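Local structure of hypothetical protein PH0435 (Pyrococcus horikoshii, 2YV4) at residues 28-34 with 43-47; 1-6 with 65-69; 7-13 with 77-83; 17-21 with 36-42. The protein probably makes threonylcarbamoyl-AMP for tRNA modification, as Sua5 proteins do, with the fragment described here being its C-terminal Sua5 domain. All coordinates share one frame; numbering follows the deposited sequence.

All four contacts reach one parallel sheet packed between helices. Contacts 3 and 4 lie nearest the centre of the chain. Contact 3 is the pairing of strands 5-11 and 75-81, mostly backbone bonds and valine or isoleucine packing; contact 4 sets helix 13-29 over the sheet with an isoleucine-tyrosine CH-pi contact and a lysine held by three oxygens. Contact 2 is partly buried and joins the start of strand 5-11, also used by contact 3, to helix 54-70, mainly through one aspartate, with a leucine packed beside it. Contact 1 lies at the surface, where the far end of helix 13-29, which it shares with contact 4, meets an outer strand; its bonds are polar and partly bridged by water.

Contact 1. Residues 28-34 with 43-47; sequences KERGKKV and NADEF
Val34 and Asp45 meet where two neighbouring strands of the parallel sheet, 34-38 and 46-49, begin, joined by a connection that contains no helix. Just upstream, helix 13-29 closes in a Schellman motif at Gly31, which turns the chain back toward the sheet. The bonding at the strand starts is reciprocal. Val34 N gives a fairly straight bond (161°) to Asp45 OD2 at 2.9 Å, using the lone pair of that oxygen that points away from OD1. In return Val34 O takes two successive N-H groups, from Asp45 N at 2.8 Å and from Glu46 N at 3.2 Å. Asp45 CG lies beside its own backbone N (chi1 -64°), and this brings the carboxylate back over the start of the neighbouring strand. A water donates to both Asp45 OD2 and Lys32 O, so OD2 is gripped from two quarters.

Beside this pairing, Val34 CG1 rests against Ala44 CB at 4.3 Å. Glu46 OE2 makes a long salt bridge, 3.7 Å, to Lys33 NZ; that ammonium also donates to Ala71 O, while Glu46 OE1 meets Tyr67 OH, so this pair ties the sheet edge to the end of helix 54-70. On the other flank, Lys28 leaves the last turn of the helix with its chain extended beyond CG and runs alongside Asp45, the two side chains pointing opposite ways. Its charge may still be felt by OD1, 4.3 Å from NZ, but the bond itself goes to the backbone: Lys28 NZ sits 2.6 Å from Asn43 O, almost in line with the carbonyl.

Contact 2. Residues 1-6 with 65-69; sequences APNAEV and LRYMD
The amide of Asn3 lies over the carboxylate of Asp69, the two planes 41° apart, with Asn3 ND2 standing 3.5 Å from Asp69 CG. Asn3 CB approaches from the same face, while the two carboxylate oxygens turn to the backbone of the N-terminal segment and take two consecutive N-H groups. Asp69 CG stands anti to its carbonyl carbon (chi1 -77°), which swings the carboxylate out to that segment. Asn3 N donates to Asp69 OD2 at 2.8 Å, on the syn side but 33° out of the carboxylate plane. Ala4 N reaches Asp69 OD1 at 3.1 Å on the syn lone pair. Pro2 fits close beside this fork, its CA 3.0 Å from Asp69 OD2. With an alanine in place of Asp69, the N-H groups of Asn3 and Ala4 would probably lose their acceptors and the segment leading into the strand would be less firmly fixed to the helix.

One turn earlier the contact becomes apolar. Leu65 CD2 touches both Pro2 CB and Val6 CG2, each at 4.3 Å. At the other end, a water donates to Asp69 O and has a weak bond with Asn3 ND2.

The helix 54-70 is thus clamped near its C-terminal end to the entry of strand 5-11. Ala4 and Leu65 both rest on Val76 of the adjacent strand 75-81, and Met68, a selenomethionine, carries the same helix across to Ile37 of strand 34-38 and Phe48 of strand 46-49.

Contact 3. Residues 7-13 with 77-83; sequences IVVEGPR and IAEGVEE
Arg13 leaves the first turn of its helix and lies across Glu83, at the point where two parallel strands run out of the sheet. Its CB is 4.0 Å from Val81 CG1 and 3.6 Å from Glu83 OE1. CG continues away from the backbone N (chi1 -179°), and a bend at chi3 (-58°) brings the guanidinium back over Glu83: CZ faces its CB, NH1 lies by its CG and CD, and NH2 comes to 3.6 Å from Glu83 CB. The carboxylate therefore sits over the guanidinium face, and the salt bridge from Arg13 NH1 to Glu83 OE2, 4.0 Å long, is one of charge alone. At the tip, NH2 has a weak bond to a water that donates to Glu83 O. The firmer bond is made by the backbone: Arg13 N reaches Glu83 OE1 at 2.9 Å. Pro12 occupies the N-cap, and the acid takes the N-H of the residue after it, the first of the helix.

Behind this corner the strands bond in regular parallel fashion, starting with Ala78 N to Ile7 O at 2.7 Å and alternating through Val9, Gly80 and Gly11 to Glu82. Gly11 N to Gly80 O, at 3.5 Å, is a weak link. Gly80 sits where a CB would probably press on Val8 CG1.

These are inner strands of the sheet, with 101-104 beside 5-11 and 34-38 beside 75-81. Val9 and Glu79 face helix 13-29, whereas Ala78 and Glu10 look to helix 86-93.

Contact 4. Residues 17-21 with 36-42; sequences KGKIT and VIGSESY
Lys17 NZ is held by three oxygens of the loop that follows strand 34-38: Glu40 OE2 at 2.7 Å, in a salt bridge that uses the anti lone pair of that oxygen, Ser39 OG at 2.9 Å and Tyr42 OH at 3.1 Å. A turn at the last torsion of the lysine (chi4 -63°) directs the ammonium into this group, while its CG passes close to the phenol oxygen. Glu40 would probably lose its partner in charge, and the loop its polar anchor on the helix, if a leucine stood at Lys17.

The next layer fixes the tyrosine ring between two side chains. Ile20 CB lies over one face, 4.1 Å from the centroid of the Tyr42 ring and 14° off the normal, a CH-pi contact; Glu40 CG covers the opposite face, toward the rim, and Val36 CG1 comes in at the edge. Packing is tight on the isoleucine side, where Ile20 CG2 is 3.2 Å from Tyr42 CD2, and the same methyl also reaches Val36 CG2. Thr21 OG1 is 3.5 Å from Tyr42 CD1 and donates to Lys17 O, which also receives Thr21 N from the other face of its plane. A water joins Thr21 O to Tyr42 O.

Farther out, Glu79 of strand 75-81 binds both hydroxyls, Tyr42 OH and Ser39 OG, so it positions two of the three lysine ligands and probably adds to the negative field around the ammonium. Ile20 rests on Ile77 and on Val9 as well, so helix 13-29 spans strands 34-38, 75-81 and 5-11.

Contact 1. Residues 28-34 with 43-47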
loop_
_atom_site.group_PDB
_atom_site.type_symbol
_atom_site.label_atom_id
_atom_site.label_comp_id
_atom_site.label_asym_id
_atom_site.label_seq_id
_atom_site.Cartn_x
_atom_site.Cartn_y
_atom_site.Cartn_z
ATOM N N LYS A 28 11.374 4.219 7.245
ATOM C CA LYS A 28 11.651 5.521 7.845
ATOM C C LYS A 28 13.080 5.581 8.374
ATOM O O LYS A 28 13.808 6.536 8.109
ATOM C CB LYS A 28 10.684 5.817 8.992
ATOM C CG LYS A 28 9.323 6.347 8.573
ATOM C CD LYS A 28 8.539 6.752 9.806
ATOM C CE LYS A 28 7.188 7.350 9.475
ATOM N NZ LYS A 28 6.448 7.695 10.726
ATOM N N GLU A 29 13.480 4.555 9.119
ATOM C CA GLU A 29 14.823 4.511 9.683
ATOM C C GLU A 29 15.890 4.573 8.594
ATOM O O GLU A 29 17.022 4.979 8.850
ATOM C CB GLU A 29 15.006 3.247 10.526
ATOM C CG GLU A 29 16.344 3.177 11.253
ATOM C CD GLU A 29 16.576 4.361 12.184
ATOM O OE1 GLU A 29 15.776 4.553 13.127
ATOM O OE2 GLU A 29 17.562 5.099 11.974
ATOM N N ARG A 30 15.522 4.175 7.379
ATOM C CA ARG A 30 16.446 4.198 6.249
ATOM C C ARG A 30 16.409 5.536 5.517
ATOM O O ARG A 30 17.213 5.777 4.613
ATOM C CB ARG A 30 16.121 3.071 5.268
ATOM C CG ARG A 30 16.518 1.684 5.750
ATOM C CD ARG A 30 15.909 0.610 4.864
ATOM N NE ARG A 30 16.227 0.809 3.452
ATOM C CZ ARG A 30 15.657 0.136 2.457
ATOM N NH1 ARG A 30 14.738 -0.783 2.716
ATOM N NH2 ARG A 30 16.004 0.386 1.201
ATOM N N GLY A 31 15.472 6.402 5.902
ATOM C CA GLY A 31 15.375 7.709 5.277
ATOM C C GLY A 31 14.388 7.835 4.129
ATOM O O GLY A 31 14.305 8.886 3.493
ATOM N N LYS A 32 13.639 6.773 3.855
ATOM C CA LYS A 32 12.659 6.802 2.780
ATOM C C LYS A 32 11.346 7.417 3.257
ATOM O O LYS A 32 10.858 7.094 4.343
ATOM C CB LYS A 32 12.376 5.384 2.281
ATOM C CG LYS A 32 13.575 4.660 1.713
ATOM C CD LYS A 32 14.011 5.266 0.394
ATOM C CE LYS A 32 15.198 4.505 -0.163
ATOM N NZ LYS A 32 14.882 3.050 -0.262
ATOM N N LYS A 33 10.789 8.320 2.456
ATOM C CA LYS A 33 9.501 8.913 2.791
ATOM C C LYS A 33 8.545 7.809 2.342
ATOM O O LYS A 33 8.575 7.392 1.184
ATOM C CB LYS A 33 9.268 10.197 1.990
ATOM C CG LYS A 33 7.995 10.938 2.363
ATOM C CD LYS A 33 7.859 12.241 1.586
ATOM C CE LYS A 33 6.597 12.991 1.996
ATOM N NZ LYS A 33 6.502 14.332 1.348
ATOM N N VAL A 34 7.716 7.325 3.260
ATOM C CA VAL A 34 6.812 6.224 2.952
ATOM C C VAL A 34 5.321 6.539 3.023
ATOM O O VAL A 34 4.847 7.244 3.918
ATOM C CB VAL A 34 7.129 5.015 3.872
ATOM C CG1 VAL A 34 7.107 5.449 5.310
ATOM C CG2 VAL A 34 6.130 3.890 3.642
ATOM N N ASN A 43 1.130 4.852 10.735
ATOM C CA ASN A 43 2.063 5.949 10.960
ATOM C C ASN A 43 3.036 6.246 9.824
ATOM O O ASN A 43 4.162 6.692 10.068
ATOM C CB ASN A 43 2.851 5.725 12.245
ATOM C CG ASN A 43 2.585 6.796 13.264
ATOM O OD1 ASN A 43 2.817 7.978 13.009
ATOM N ND2 ASN A 43 2.079 6.398 14.428
ATOM N N ALA A 44 2.613 5.993 8.591
ATOM C CA ALA A 44 3.469 6.289 7.453
ATOM C C ALA A 44 3.523 7.812 7.343
ATOM O O ALA A 44 2.855 8.511 8.105
ATOM C CB ALA A 44 2.886 5.692 6.187
ATOM N N ASP A 45 4.318 8.326 6.408
ATOM C CA ASP A 45 4.422 9.774 6.212
ATOM C C ASP A 45 3.212 10.289 5.436
ATOM O O ASP A 45 2.860 11.464 5.525
ATOM C CB ASP A 45 5.683 10.127 5.419
ATOM C CG ASP A 45 6.950 9.760 6.147
ATOM O OD1 ASP A 45 7.139 10.235 7.288
ATOM O OD2 ASP A 45 7.754 8.999 5.580
ATOM N N GLU A 46 2.587 9.400 4.671
ATOM C CA GLU A 46 1.430 9.765 3.857
ATOM C C GLU A 46 0.417 8.634 3.862
ATOM O O GLU A 46 0.784 7.460 3.915
ATOM C CB GLU A 46 1.866 10.028 2.414
ATOM C CG GLU A 46 2.909 11.132 2.239
ATOM C CD GLU A 46 2.308 12.520 2.328
ATOM O OE1 GLU A 46 1.066 12.639 2.259
ATOM O OE2 GLU A 46 3.078 13.493 2.453
ATOM N N PHE A 47 -0.863 8.980 3.793
ATOM C CA PHE A 47 -1.897 7.957 3.785
ATOM C C PHE A 47 -3.035 8.286 2.827
ATOM O O PHE A 47 -3.407 9.447 2.659
ATOM C CB PHE A 47 -2.458 7.748 5.198
ATOM C CG PHE A 47 -3.661 6.839 5.242
ATOM C CD1 PHE A 47 -4.938 7.362 5.408
ATOM C CD2 PHE A 47 -3.522 5.467 5.051
ATOM C CE1 PHE A 47 -6.061 6.532 5.379
ATOM C CE2 PHE A 47 -4.636 4.632 5.020
ATOM C CZ PHE A 47 -5.905 5.162 5.184
HETATM O O HOH W 1 10.568 9.014 6.240
#

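Contact 2. Residues 1-6 with 65-69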
loop_
_atom_site.group_PDB
_atom_site.type_symbol
_atom_site.label_atom_id
_atom_site.label_comp_id
_atom_site.label_asym_id
_atom_site.label_seq_id
_atom_site.Cartn_x
_atom_site.Cartn_y
_atom_site.Cartn_z
ATOM N N ALA A 1 2.073 4.812 -14.584
ATOM C CA ALA A 1 3.255 4.257 -13.864
ATOM C C ALA A 1 3.720 5.191 -12.750
ATOM O O ALA A 1 4.239 6.278 -13.012
ATOM C CB ALA A 1 4.393 4.015 -14.848
ATOM N N PRO A 2 3.545 4.775 -11.486
ATOM C CA PRO A 2 3.966 5.613 -10.357
ATOM C C PRO A 2 5.485 5.760 -10.272
ATOM O O PRO A 2 6.227 4.854 -10.651
ATOM C CB PRO A 2 3.373 4.885 -9.152
ATOM C CG PRO A 2 3.402 3.455 -9.580
ATOM C CD PRO A 2 2.928 3.524 -11.012
ATOM N N ASN A 3 5.942 6.911 -9.782
ATOM C CA ASN A 3 7.374 7.167 -9.644
ATOM C C ASN A 3 7.949 6.417 -8.445
ATOM O O ASN A 3 9.109 6.012 -8.455
ATOM C CB ASN A 3 7.650 8.667 -9.462
ATOM C CG ASN A 3 7.120 9.510 -10.607
ATOM O OD1 ASN A 3 7.355 9.211 -11.781
ATOM N ND2 ASN A 3 6.409 10.583 -10.267
ATOM N N ALA A 4 7.136 6.240 -7.409
ATOM C CA ALA A 4 7.584 5.550 -6.206
ATOM C C ALA A 4 7.620 4.038 -6.379
ATOM O O ALA A 4 6.911 3.475 -7.215
ATOM C CB ALA A 4 6.678 5.907 -5.035
ATOM N N GLU A 5 8.457 3.380 -5.586
ATOM C CA GLU A 5 8.543 1.926 -5.628
ATOM C C GLU A 5 7.238 1.452 -4.996
ATOM O O GLU A 5 6.774 2.035 -4.018
ATOM C CB GLU A 5 9.717 1.427 -4.784
ATOM C CG GLU A 5 9.933 -0.082 -4.856
ATOM C CD GLU A 5 10.800 -0.611 -3.724
ATOM O OE1 GLU A 5 11.718 0.114 -3.281
ATOM O OE2 GLU A 5 10.571 -1.758 -3.285
ATOM N N VAL A 6 6.637 0.408 -5.551
ATOM C CA VAL A 6 5.392 -0.098 -5.000
ATOM C C VAL A 6 5.605 -1.461 -4.347
ATOM O O VAL A 6 6.224 -2.358 -4.929
ATOM C CB VAL A 6 4.311 -0.185 -6.097
ATOM C CG1 VAL A 6 3.041 -0.823 -5.547
ATOM C CG2 VAL A 6 4.013 1.222 -6.619
ATOM N N LEU A 65 -2.237 6.412 -5.979
ATOM C CA LEU A 65 -0.851 6.440 -6.435
ATOM C C LEU A 65 -0.459 7.824 -6.968
ATOM O O LEU A 65 0.676 8.267 -6.790
ATOM C CB LEU A 65 -0.636 5.369 -7.508
ATOM C CG LEU A 65 -0.712 3.920 -7.003
ATOM C CD1 LEU A 65 -0.836 2.953 -8.169
ATOM C CD2 LEU A 65 0.524 3.618 -6.168
ATOM N N ARG A 66 -1.389 8.514 -7.618
ATOM C CA ARG A 66 -1.075 9.845 -8.131
ATOM C C ARG A 66 -0.845 10.773 -6.944
ATOM O O ARG A 66 0.025 11.643 -6.979
ATOM C CB ARG A 66 -2.208 10.379 -9.015
ATOM C CG ARG A 66 -2.420 9.567 -10.279
ATOM C CD ARG A 66 -3.365 10.258 -11.246
ATOM N NE ARG A 66 -3.858 9.332 -12.262
ATOM C CZ ARG A 66 -4.921 8.546 -12.101
ATOM N NH1 ARG A 66 -5.606 8.582 -10.968
ATOM N NH2 ARG A 66 -5.293 7.716 -13.069
ATOM N N TYR A 67 -1.633 10.575 -5.892
ATOM C CA TYR A 67 -1.500 11.376 -4.680
ATOM C C TYR A 67 -0.104 11.167 -4.101
ATOM O O TYR A 67 0.575 12.122 -3.717
ATOM C CB TYR A 67 -2.540 10.951 -3.639
ATOM C CG TYR A 67 -2.398 11.673 -2.323
ATOM C CD1 TYR A 67 -2.932 12.950 -2.146
ATOM C CD2 TYR A 67 -1.666 11.110 -1.275
ATOM C CE1 TYR A 67 -2.734 13.654 -0.967
ATOM C CE2 TYR A 67 -1.460 11.803 -0.093
ATOM C CZ TYR A 67 -1.992 13.077 0.056
ATOM O OH TYR A 67 -1.753 13.789 1.212
HETATM N N MSE A 68 0.320 9.908 -4.049
HETATM C CA MSE A 68 1.631 9.564 -3.512
HETATM C C MSE A 68 2.774 10.203 -4.292
HETATM O O MSE A 68 3.723 10.722 -3.702
HETATM C CB MSE A 68 1.807 8.048 -3.485
HETATM C CG MSE A 68 0.903 7.345 -2.486
HETATM SE SE MSE A 68 1.161 7.996 -0.676
HETATM C CE MSE A 68 -0.543 7.451 0.091
ATOM N N ASP A 69 2.700 10.162 -5.616
ATOM C CA ASP A 69 3.761 10.765 -6.411
ATOM C C ASP A 69 3.770 12.282 -6.260
ATOM O O ASP A 69 4.835 12.894 -6.184
ATOM C CB ASP A 69 3.631 10.372 -7.883
ATOM C CG ASP A 69 4.124 8.955 -8.147
ATOM O OD1 ASP A 69 5.034 8.493 -7.422
ATOM O OD2 ASP A 69 3.617 8.311 -9.083
HETATM O O HOH W 2 7.088 11.870 -7.091
#

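Contact 3. Residues 7-13 with 77-83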
loop_
_atom_site.group_PDB
_atom_site.type_symbol
_atom_site.label_atom_id
_atom_site.label_comp_id
_atom_site.label_asym_id
_atom_site.label_seq_id
_atom_site.Cartn_x
_atom_site.Cartn_y
_atom_site.Cartn_z
ATOM N N ILE A 7 5.122 -1.590 -3.117
ATOM C CA ILE A 7 5.236 -2.837 -2.370
ATOM C C ILE A 7 3.856 -3.251 -1.887
ATOM O O ILE A 7 3.201 -2.511 -1.152
ATOM C CB ILE A 7 6.126 -2.689 -1.119
ATOM C CG1 ILE A 7 7.533 -2.241 -1.517
ATOM C CG2 ILE A 7 6.164 -4.016 -0.362
ATOM C CD1 ILE A 7 8.459 -2.042 -0.336
ATOM N N VAL A 8 3.417 -4.435 -2.299
ATOM C CA VAL A 8 2.123 -4.950 -1.880
ATOM C C VAL A 8 2.346 -5.954 -0.750
ATOM O O VAL A 8 3.082 -6.924 -0.915
ATOM C CB VAL A 8 1.407 -5.667 -3.046
ATOM C CG1 VAL A 8 0.054 -6.202 -2.577
ATOM C CG2 VAL A 8 1.244 -4.720 -4.212
ATOM N N VAL A 9 1.728 -5.711 0.404
ATOM C CA VAL A 9 1.859 -6.628 1.535
ATOM C C VAL A 9 0.560 -7.428 1.627
ATOM O O VAL A 9 -0.515 -6.874 1.883
ATOM C CB VAL A 9 2.106 -5.872 2.853
ATOM C CG1 VAL A 9 2.146 -6.859 4.025
ATOM C CG2 VAL A 9 3.423 -5.110 2.763
ATOM N N GLU A 10 0.669 -8.736 1.417
ATOM C CA GLU A 10 -0.499 -9.612 1.420
ATOM C C GLU A 10 -0.543 -10.657 2.525
ATOM O O GLU A 10 0.480 -11.015 3.113
ATOM C CB GLU A 10 -0.603 -10.314 0.064
ATOM C CG GLU A 10 0.742 -10.765 -0.464
ATOM C CD GLU A 10 0.639 -11.899 -1.459
ATOM O OE1 GLU A 10 -0.025 -11.729 -2.505
ATOM O OE2 GLU A 10 1.232 -12.967 -1.187
ATOM N N GLY A 11 -1.745 -11.159 2.779
ATOM C CA GLY A 11 -1.940 -12.164 3.806
ATOM C C GLY A 11 -3.180 -11.843 4.612
ATOM O O GLY A 11 -3.912 -10.909 4.271
ATOM N N PRO A 12 -3.466 -12.606 5.679
ATOM C CA PRO A 12 -4.661 -12.302 6.473
ATOM C C PRO A 12 -4.503 -10.915 7.083
ATOM O O PRO A 12 -3.385 -10.506 7.415
ATOM C CB PRO A 12 -4.682 -13.423 7.518
ATOM C CG PRO A 12 -3.227 -13.788 7.659
ATOM C CD PRO A 12 -2.741 -13.765 6.227
ATOM N N ARG A 13 -5.612 -10.194 7.227
ATOM C CA ARG A 13 -5.574 -8.841 7.767
ATOM C C ARG A 13 -4.739 -8.667 9.032
ATOM O O ARG A 13 -3.950 -7.726 9.131
ATOM C CB ARG A 13 -6.987 -8.322 8.037
ATOM C CG ARG A 13 -6.987 -6.898 8.590
ATOM C CD ARG A 13 -8.371 -6.411 8.966
ATOM N NE ARG A 13 -9.294 -6.442 7.838
ATOM C CZ ARG A 13 -10.213 -7.381 7.648
ATOM N NH1 ARG A 13 -10.338 -8.375 8.520
ATOM N NH2 ARG A 13 -11.008 -7.324 6.589
ATOM N N ILE A 77 3.378 1.529 0.068
ATOM C CA ILE A 77 2.989 0.191 0.499
ATOM C C ILE A 77 1.491 0.083 0.287
ATOM O O ILE A 77 0.725 0.900 0.800
ATOM C CB ILE A 77 3.295 -0.040 1.991
ATOM C CG1 ILE A 77 4.804 0.073 2.236
ATOM C CG2 ILE A 77 2.772 -1.411 2.422
ATOM C CD1 ILE A 77 5.194 0.038 3.714
ATOM N N ALA A 78 1.075 -0.901 -0.501
ATOM C CA ALA A 78 -0.342 -1.107 -0.757
ATOM C C ALA A 78 -0.781 -2.310 0.060
ATOM O O ALA A 78 -0.235 -3.397 -0.083
ATOM C CB ALA A 78 -0.586 -1.355 -2.248
ATOM N N GLU A 79 -1.754 -2.091 0.931
ATOM C CA GLU A 79 -2.296 -3.132 1.796
ATOM C C GLU A 79 -3.097 -4.130 0.952
ATOM O O GLU A 79 -4.050 -3.743 0.283
ATOM C CB GLU A 79 -3.201 -2.471 2.835
ATOM C CG GLU A 79 -3.659 -3.344 3.973
ATOM C CD GLU A 79 -4.531 -2.567 4.942
ATOM O OE1 GLU A 79 -4.086 -1.490 5.403
ATOM O OE2 GLU A 79 -5.658 -3.024 5.237
ATOM N N GLY A 80 -2.706 -5.403 0.978
ATOM C CA GLY A 80 -3.417 -6.410 0.204
ATOM C C GLY A 80 -3.902 -7.574 1.055
ATOM O O GLY A 80 -3.333 -8.668 0.994
ATOM N N VAL A 81 -4.954 -7.351 1.841
ATOM C CA VAL A 81 -5.478 -8.400 2.713
ATOM C C VAL A 81 -6.257 -9.466 1.943
ATOM O O VAL A 81 -6.835 -9.192 0.887
ATOM C CB VAL A 81 -6.378 -7.815 3.838
ATOM C CG1 VAL A 81 -5.607 -6.732 4.604
ATOM C CG2 VAL A 81 -7.673 -7.251 3.253
ATOM N N GLU A 82 -6.256 -10.686 2.476
ATOM C CA GLU A 82 -6.954 -11.799 1.842
ATOM C C GLU A 82 -8.460 -11.618 1.945
ATOM O O GLU A 82 -9.188 -11.874 0.990
ATOM C CB GLU A 82 -6.558 -13.123 2.504
ATOM C CG GLU A 82 -5.065 -13.391 2.485
ATOM C CD GLU A 82 -4.702 -14.716 3.125
ATOM O OE1 GLU A 82 -5.163 -14.980 4.255
ATOM O OE2 GLU A 82 -3.949 -15.490 2.499
ATOM N N GLU A 83 -8.915 -11.170 3.110
ATOM C CA GLU A 83 -10.338 -10.962 3.348
ATOM C C GLU A 83 -11.003 -10.090 2.287
ATOM O O GLU A 83 -10.483 -9.042 1.909
ATOM C CB GLU A 83 -10.561 -10.344 4.734
ATOM C CG GLU A 83 -10.316 -11.301 5.894
ATOM C CD GLU A 83 -8.875 -11.322 6.376
ATOM O OE1 GLU A 83 -7.978 -10.847 5.643
ATOM O OE2 GLU A 83 -8.639 -11.826 7.495
HETATM O O HOH W 3 -11.346 -6.825 3.982
#

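Contact 4. Residues 17-21 with 36-42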
loop_
_atom_site.group_PDB
_atom_site.type_symbol
_atom_site.label_atom_id
_atom_site.label_comp_id
_atom_site.label_asym_id
_atom_site.label_seq_id
_atom_site.Cartn_x
_atom_site.Cartn_y
_atom_site.Cartn_z
ATOM N N LYS A 17 -1.453 -6.072 8.943
ATOM C CA LYS A 17 -1.319 -4.874 9.762
ATOM C C LYS A 17 0.015 -4.845 10.504
ATOM O O LYS A 17 0.668 -3.802 10.575
ATOM C CB LYS A 17 -2.485 -4.768 10.747
ATOM C CG LYS A 17 -3.807 -4.409 10.070
ATOM C CD LYS A 17 -4.914 -4.134 11.078
ATOM C CE LYS A 17 -6.210 -3.720 10.385
ATOM N NZ LYS A 17 -6.076 -2.438 9.630
ATOM N N GLY A 18 0.423 -5.990 11.046
ATOM C CA GLY A 18 1.689 -6.054 11.755
ATOM C C GLY A 18 2.885 -5.897 10.826
ATOM O O GLY A 18 3.868 -5.227 11.159
ATOM N N LYS A 19 2.804 -6.509 9.650
ATOM C CA LYS A 19 3.892 -6.429 8.682
ATOM C C LYS A 19 4.061 -5.000 8.163
ATOM O O LYS A 19 5.181 -4.488 8.091
ATOM C CB LYS A 19 3.631 -7.399 7.525
ATOM C CG LYS A 19 4.671 -7.353 6.399
ATOM C CD LYS A 19 6.082 -7.694 6.877
ATOM C CE LYS A 19 6.189 -9.123 7.387
ATOM N NZ LYS A 19 7.600 -9.467 7.733
ATOM N N ILE A 20 2.955 -4.349 7.809
ATOM C CA ILE A 20 3.038 -2.976 7.315
ATOM C C ILE A 20 3.650 -2.056 8.375
ATOM O O ILE A 20 4.535 -1.252 8.075
ATOM C CB ILE A 20 1.646 -2.431 6.905
ATOM C CG1 ILE A 20 1.144 -3.199 5.679
ATOM C CG2 ILE A 20 1.737 -0.936 6.587
ATOM C CD1 ILE A 20 -0.230 -2.796 5.208
ATOM N N THR A 21 3.182 -2.180 9.614
ATOM C CA THR A 21 3.704 -1.362 10.707
ATOM C C THR A 21 5.223 -1.508 10.763
ATOM O O THR A 21 5.952 -0.521 10.894
ATOM C CB THR A 21 3.118 -1.806 12.055
ATOM O OG1 THR A 21 1.688 -1.766 11.982
ATOM C CG2 THR A 21 3.597 -0.888 13.180
ATOM N N VAL A 36 1.252 4.872 2.651
ATOM C CA VAL A 36 0.470 3.660 2.736
ATOM C C VAL A 36 -0.887 3.876 2.092
ATOM O O VAL A 36 -1.546 4.890 2.329
ATOM C CB VAL A 36 0.243 3.226 4.199
ATOM C CG1 VAL A 36 -0.899 2.195 4.271
ATOM C CG2 VAL A 36 1.527 2.636 4.771
ATOM N N ILE A 37 -1.277 2.935 1.248
ATOM C CA ILE A 37 -2.591 2.970 0.630
ATOM C C ILE A 37 -3.223 1.740 1.271
ATOM O O ILE A 37 -2.893 0.608 0.915
ATOM C CB ILE A 37 -2.534 2.778 -0.898
ATOM C CG1 ILE A 37 -1.693 3.885 -1.539
ATOM C CG2 ILE A 37 -3.947 2.815 -1.472
ATOM C CD1 ILE A 37 -1.573 3.752 -3.054
ATOM N N GLY A 38 -4.100 1.963 2.248
ATOM C CA GLY A 38 -4.725 0.844 2.929
ATOM C C GLY A 38 -5.910 1.243 3.785
ATOM O O GLY A 38 -6.612 2.203 3.469
ATOM N N SER A 39 -6.128 0.507 4.872
ATOM C CA SER A 39 -7.246 0.769 5.775
ATOM C C SER A 39 -6.878 1.765 6.879
ATOM O O SER A 39 -7.759 2.331 7.532
ATOM C CB SER A 39 -7.735 -0.544 6.395
ATOM O OG SER A 39 -6.689 -1.196 7.093
ATOM N N GLU A 40 -5.577 1.959 7.088
ATOM C CA GLU A 40 -5.063 2.905 8.081
ATOM C C GLU A 40 -3.615 3.270 7.742
ATOM O O GLU A 40 -2.982 2.610 6.924
ATOM C CB GLU A 40 -5.160 2.336 9.499
ATOM C CG GLU A 40 -4.448 1.020 9.716
ATOM C CD GLU A 40 -4.605 0.521 11.137
ATOM O OE1 GLU A 40 -4.143 1.219 12.062
ATOM O OE2 GLU A 40 -5.195 -0.563 11.332
ATOM N N SER A 41 -3.092 4.312 8.380
ATOM C CA SER A 41 -1.745 4.794 8.093
ATOM C C SER A 41 -0.572 3.984 8.607
ATOM O O SER A 41 0.471 3.942 7.958
ATOM C CB SER A 41 -1.581 6.219 8.612
ATOM O OG SER A 41 -1.374 6.208 10.014
ATOM N N TYR A 42 -0.724 3.360 9.772
ATOM C CA TYR A 42 0.372 2.597 10.362
ATOM C C TYR A 42 1.511 3.587 10.582
ATOM O O TYR A 42 2.690 3.223 10.599
ATOM C CB TYR A 42 0.816 1.479 9.422
ATOM C CG TYR A 42 -0.305 0.546 9.044
ATOM C CD1 TYR A 42 -0.846 -0.342 9.975
ATOM C CD2 TYR A 42 -0.847 0.570 7.761
ATOM C CE1 TYR A 42 -1.910 -1.187 9.631
ATOM C CE2 TYR A 42 -1.901 -0.263 7.406
ATOM C CZ TYR A 42 -2.429 -1.136 8.344
ATOM O OH TYR A 42 -3.491 -1.935 7.990
HETATM O O HOH W 4 4.898 2.094 11.689
#